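Local coordinates for protein aspartokinase (Synechocystis, PDB 3L76) that probably catalyses the ATP-dependent phosphorylation of the aspartate beta-carboxyl group that opens lysine and threonine biosynthesis, and binds both amino acids at its ACT domains, at residues A[383-395]-A[471-483]. Sequence-based numbering, arbitrary orientation. Where two conformers were deposited one is given.
Sequences GVNIEMISTSEVK and ISVDMIIQSQRCR. With THR (threonine), chain D; LYS (lysine), chain F.
Ile389 and Gln478 form the antiparallel hydrogen-bonded pair that joins strands 388-391 and 475-479, edge strands of two ACT domains set side by side, with a bound threonine at one end of the seam and a bound lysine at the other. Their backbones satisfy each other twice: Ile389 N reaches Gln478 O at 2.9 Å, and Gln478 N reaches Ile389 O at 3.1 Å. Further along, Thr391 OG1 replaces a main-chain acceptor for Ile476 N (3.1 Å, 159° at the hydrogen); chi1 of 56° sets this hydroxyl between its own backbone N and carbonyl carbon, facing the neighbouring strand. Ile389 CG2 packs on Ile476 CG2, on the side covered by helix 371-381.

The side chain of Gln478 runs extended past Ile389 to the threonine. Its NE2 gives a nearly straight bond to Glu387 O at 2.9 Å, standing above that carbonyl's plane, a bent one to the ligand OG1 and a weak one to Ile386 O, so that its two hydrogens serve three acceptors. OE1 in turn accepts from threonine OG1 at 2.7 Å. Cutting Gln478 back to an alanine is likely to leave Glu387 O and the ligand hydroxyl without these mates and to open a gap beside Ile389 CD1. Asn385 OD1 and Ile386 O take the ligand's amino group, and Asp454 OD1 and Ala459 N also bond to the ligand. At the far end, Ser472 OG and Val473 O accept from the alpha-amino N of the lysine, while Val473 N donates to lysine O at 2.6 Å, with 169° at the hydrogen.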
# COMPACT_ATOMS: atom_id res chain seq x y z
N GLY A 383 39.21 11.20 -29.28
CA GLY A 383 39.78 11.87 -30.43
C GLY A 383 39.18 11.55 -31.80
O GLY A 383 39.77 11.91 -32.80
N VAL A 384 38.03 10.90 -31.87
CA VAL A 384 37.50 10.58 -33.20
C VAL A 384 36.44 11.57 -33.67
O VAL A 384 35.50 11.88 -32.95
CB VAL A 384 37.05 9.08 -33.37
CG1 VAL A 384 37.52 8.23 -32.20
CG2 VAL A 384 35.56 8.96 -33.56
N ASN A 385 36.65 12.09 -34.88
CA ASN A 385 35.77 13.07 -35.48
C ASN A 385 34.54 12.42 -36.09
O ASN A 385 34.65 11.39 -36.75
CB ASN A 385 36.52 13.87 -36.56
CG ASN A 385 35.65 14.96 -37.18
OD1 ASN A 385 35.35 15.96 -36.55
ND2 ASN A 385 35.23 14.74 -38.42
N ILE A 386 33.38 13.03 -35.88
CA ILE A 386 32.14 12.55 -36.46
C ILE A 386 31.87 13.24 -37.80
O ILE A 386 31.76 14.45 -37.86
CB ILE A 386 30.95 12.82 -35.51
CG1 ILE A 386 31.26 12.27 -34.11
CG2 ILE A 386 29.65 12.25 -36.11
CD1 ILE A 386 30.26 12.68 -33.06
N GLU A 387 31.74 12.45 -38.85
CA GLU A 387 31.57 12.97 -40.20
C GLU A 387 30.10 13.14 -40.52
O GLU A 387 29.66 14.22 -40.89
CB GLU A 387 32.25 12.07 -41.22
CG GLU A 387 33.75 11.97 -41.01
CD GLU A 387 34.47 11.21 -42.11
OE1 GLU A 387 33.86 10.96 -43.17
OE2 GLU A 387 35.66 10.87 -41.90
N MET A 388 29.33 12.07 -40.37
CA MET A 388 27.91 12.14 -40.60
C MET A 388 27.10 11.58 -39.42
O MET A 388 27.62 10.81 -38.61
CB MET A 388 27.56 11.39 -41.89
CG MET A 388 28.12 12.05 -43.13
SD MET A 388 27.26 11.53 -44.63
CE MET A 388 27.79 9.83 -44.75
N ILE A 389 25.83 11.96 -39.35
CA ILE A 389 24.94 11.52 -38.28
C ILE A 389 23.53 11.26 -38.77
O ILE A 389 22.97 12.05 -39.51
CB ILE A 389 24.84 12.56 -37.10
CG1 ILE A 389 26.23 12.91 -36.57
CG2 ILE A 389 23.99 12.01 -35.94
CD1 ILE A 389 26.22 14.07 -35.59
N SER A 390 22.95 10.15 -38.30
CA SER A 390 21.60 9.76 -38.68
C SER A 390 20.91 9.05 -37.51
O SER A 390 21.42 8.04 -36.99
CB SER A 390 21.64 8.85 -39.90
OG SER A 390 20.34 8.51 -40.33
N THR A 391 19.76 9.57 -37.10
CA THR A 391 18.96 8.93 -36.07
C THR A 391 17.72 8.18 -36.58
O THR A 391 17.09 8.57 -37.57
CB THR A 391 18.51 9.92 -34.98
OG1 THR A 391 17.79 11.01 -35.57
CG2 THR A 391 19.71 10.43 -34.22
N SER A 392 17.40 7.09 -35.89
CA SER A 392 16.07 6.49 -35.99
C SER A 392 15.38 6.67 -34.63
O SER A 392 15.75 7.55 -33.86
CB SER A 392 16.11 5.02 -36.46
OG SER A 392 16.79 4.17 -35.55
N GLU A 393 14.38 5.84 -34.33
CA GLU A 393 13.76 5.92 -33.01
C GLU A 393 14.65 5.39 -31.91
O GLU A 393 14.70 5.94 -30.82
CB GLU A 393 12.44 5.16 -33.00
CG GLU A 393 11.59 5.49 -31.81
CD GLU A 393 11.03 6.90 -31.90
OE1 GLU A 393 11.51 7.79 -31.16
OE2 GLU A 393 10.12 7.11 -32.72
N VAL A 394 15.41 4.34 -32.22
CA VAL A 394 16.16 3.61 -31.21
C VAL A 394 17.65 3.48 -31.56
O VAL A 394 18.42 2.79 -30.88
CB VAL A 394 15.53 2.22 -30.95
CG1 VAL A 394 14.21 2.37 -30.23
CG2 VAL A 394 15.33 1.47 -32.26
N LYS A 395 18.07 4.17 -32.62
CA LYS A 395 19.49 4.19 -32.98
C LYS A 395 19.98 5.58 -33.27
O LYS A 395 19.31 6.37 -33.95
CB LYS A 395 19.76 3.34 -34.24
CG LYS A 395 19.84 1.86 -33.98
CD LYS A 395 20.29 1.11 -35.20
CE LYS A 395 20.14 -0.39 -34.98
NZ LYS A 395 20.75 -1.16 -36.10
N ILE A 471 16.37 18.83 -21.91
CA ILE A 471 15.70 18.76 -23.19
C ILE A 471 16.11 17.48 -23.94
O ILE A 471 17.28 17.24 -24.19
CB ILE A 471 16.01 19.97 -24.06
CG1 ILE A 471 15.55 21.26 -23.36
CG2 ILE A 471 15.36 19.81 -25.44
CD1 ILE A 471 16.07 22.53 -24.01
N SER A 472 15.12 16.67 -24.27
CA SER A 472 15.35 15.45 -25.01
C SER A 472 15.26 15.77 -26.50
O SER A 472 14.39 16.52 -26.92
CB SER A 472 14.31 14.39 -24.64
OG SER A 472 14.28 13.33 -25.58
N VAL A 473 16.15 15.17 -27.28
CA VAL A 473 16.19 15.42 -28.72
C VAL A 473 15.64 14.23 -29.50
O VAL A 473 15.94 13.09 -29.18
CB VAL A 473 17.65 15.66 -29.17
CG1 VAL A 473 17.79 15.80 -30.68
CG2 VAL A 473 18.36 16.73 -28.34
N ASP A 474 14.87 14.51 -30.54
CA ASP A 474 14.20 13.45 -31.31
C ASP A 474 14.98 13.00 -32.53
O ASP A 474 14.97 11.81 -32.87
CB ASP A 474 12.81 13.92 -31.74
CG ASP A 474 12.08 12.88 -32.58
OD1 ASP A 474 11.88 11.74 -32.10
OD2 ASP A 474 11.68 13.20 -33.71
N MET A 475 15.63 13.95 -33.21
CA MET A 475 16.36 13.67 -34.44
C MET A 475 17.62 14.49 -34.53
O MET A 475 17.65 15.64 -34.12
CB MET A 475 15.48 13.91 -35.66
CG MET A 475 14.23 13.04 -35.71
SD MET A 475 14.54 11.36 -36.30
CE MET A 475 14.67 11.73 -38.05
N ILE A 476 18.68 13.89 -35.06
CA ILE A 476 19.90 14.61 -35.37
C ILE A 476 20.39 14.16 -36.74
O ILE A 476 20.56 12.97 -36.98
CB ILE A 476 21.01 14.35 -34.36
CG1 ILE A 476 20.47 14.51 -32.94
CG2 ILE A 476 22.21 15.28 -34.64
CD1 ILE A 476 21.47 14.17 -31.88
N ILE A 477 20.60 15.13 -37.63
CA ILE A 477 21.08 14.85 -38.98
C ILE A 477 22.27 15.73 -39.33
O ILE A 477 22.25 16.95 -39.16
CB ILE A 477 20.00 15.09 -40.01
CG1 ILE A 477 18.68 14.46 -39.54
CG2 ILE A 477 20.43 14.52 -41.32
CD1 ILE A 477 17.52 14.66 -40.52
N GLN A 478 23.32 15.09 -39.80
CA GLN A 478 24.53 15.80 -40.17
C GLN A 478 25.12 15.12 -41.39
O GLN A 478 25.28 13.90 -41.42
CB GLN A 478 25.53 15.82 -39.00
CG GLN A 478 26.88 16.42 -39.34
CD GLN A 478 27.86 16.30 -38.20
OE1 GLN A 478 27.62 16.77 -37.10
NE2 GLN A 478 29.00 15.65 -38.47
N SER A 479 25.40 15.91 -42.43
CA SER A 479 25.83 15.35 -43.70
C SER A 479 27.18 15.89 -44.17
O SER A 479 28.22 15.65 -43.54
CB SER A 479 24.75 15.52 -44.76
OG SER A 479 25.03 14.72 -45.89
N GLN A 480 27.18 16.65 -45.26
CA GLN A 480 28.45 17.06 -45.86
C GLN A 480 29.12 18.25 -45.19
O GLN A 480 28.52 18.96 -44.38
CB GLN A 480 28.26 17.32 -47.36
CG GLN A 480 27.70 16.10 -48.12
CD GLN A 480 28.46 14.83 -47.75
OE1 GLN A 480 29.60 14.62 -48.18
NE2 GLN A 480 27.84 13.99 -46.94
N ARG A 481 30.39 18.47 -45.52
CA ARG A 481 31.01 19.75 -45.22
C ARG A 481 30.34 20.89 -46.00
O ARG A 481 29.93 20.72 -47.15
CB ARG A 481 32.50 19.71 -45.53
CG ARG A 481 33.25 18.83 -44.57
CD ARG A 481 34.74 18.85 -44.81
NE ARG A 481 35.48 18.48 -43.60
CZ ARG A 481 36.81 18.43 -43.52
NH1 ARG A 481 37.55 18.72 -44.58
NH2 ARG A 481 37.39 18.08 -42.38
N CYS A 482 30.19 22.03 -45.34
CA CYS A 482 29.62 23.23 -45.95
C CYS A 482 30.49 23.72 -47.12
O CYS A 482 31.72 23.75 -47.01
CB CYS A 482 29.55 24.36 -44.92
SG CYS A 482 28.70 23.97 -43.43
N ARG A 483 29.87 24.13 -48.22
CA ARG A 483 30.66 24.80 -49.27
C ARG A 483 31.03 26.24 -48.87
O ARG A 483 30.18 27.12 -48.74
CB ARG A 483 29.92 24.79 -50.61
CG ARG A 483 29.11 23.54 -50.84
CD ARG A 483 28.39 23.62 -52.16
NE ARG A 483 27.26 24.55 -52.16
CZ ARG A 483 26.01 24.22 -51.83
NH1 ARG A 483 25.73 22.97 -51.44
NH2 ARG A 483 25.03 25.12 -51.89
N THR D . 32.81 16.88 -36.57
CA THR D . 32.16 17.47 -35.40
C THR D . 32.36 16.57 -34.20
O THR D . 32.85 15.43 -34.34
CB THR D . 30.65 17.67 -35.61
OG1 THR D . 30.02 16.41 -35.87
CG2 THR D . 30.39 18.65 -36.78
OXT THR D . 32.03 16.98 -33.08
N LYS F . 16.10 11.36 -27.11
CA LYS F . 17.55 11.10 -27.16
C LYS F . 18.39 12.25 -26.61
O LYS F . 17.89 13.40 -26.52
CB LYS F . 17.99 10.75 -28.59
CG LYS F . 17.40 9.44 -29.10
CD LYS F . 17.49 9.31 -30.62
CE LYS F . 16.32 10.00 -31.30
NZ LYS F . 15.48 9.05 -32.09
OXT LYS F . 19.57 12.03 -26.26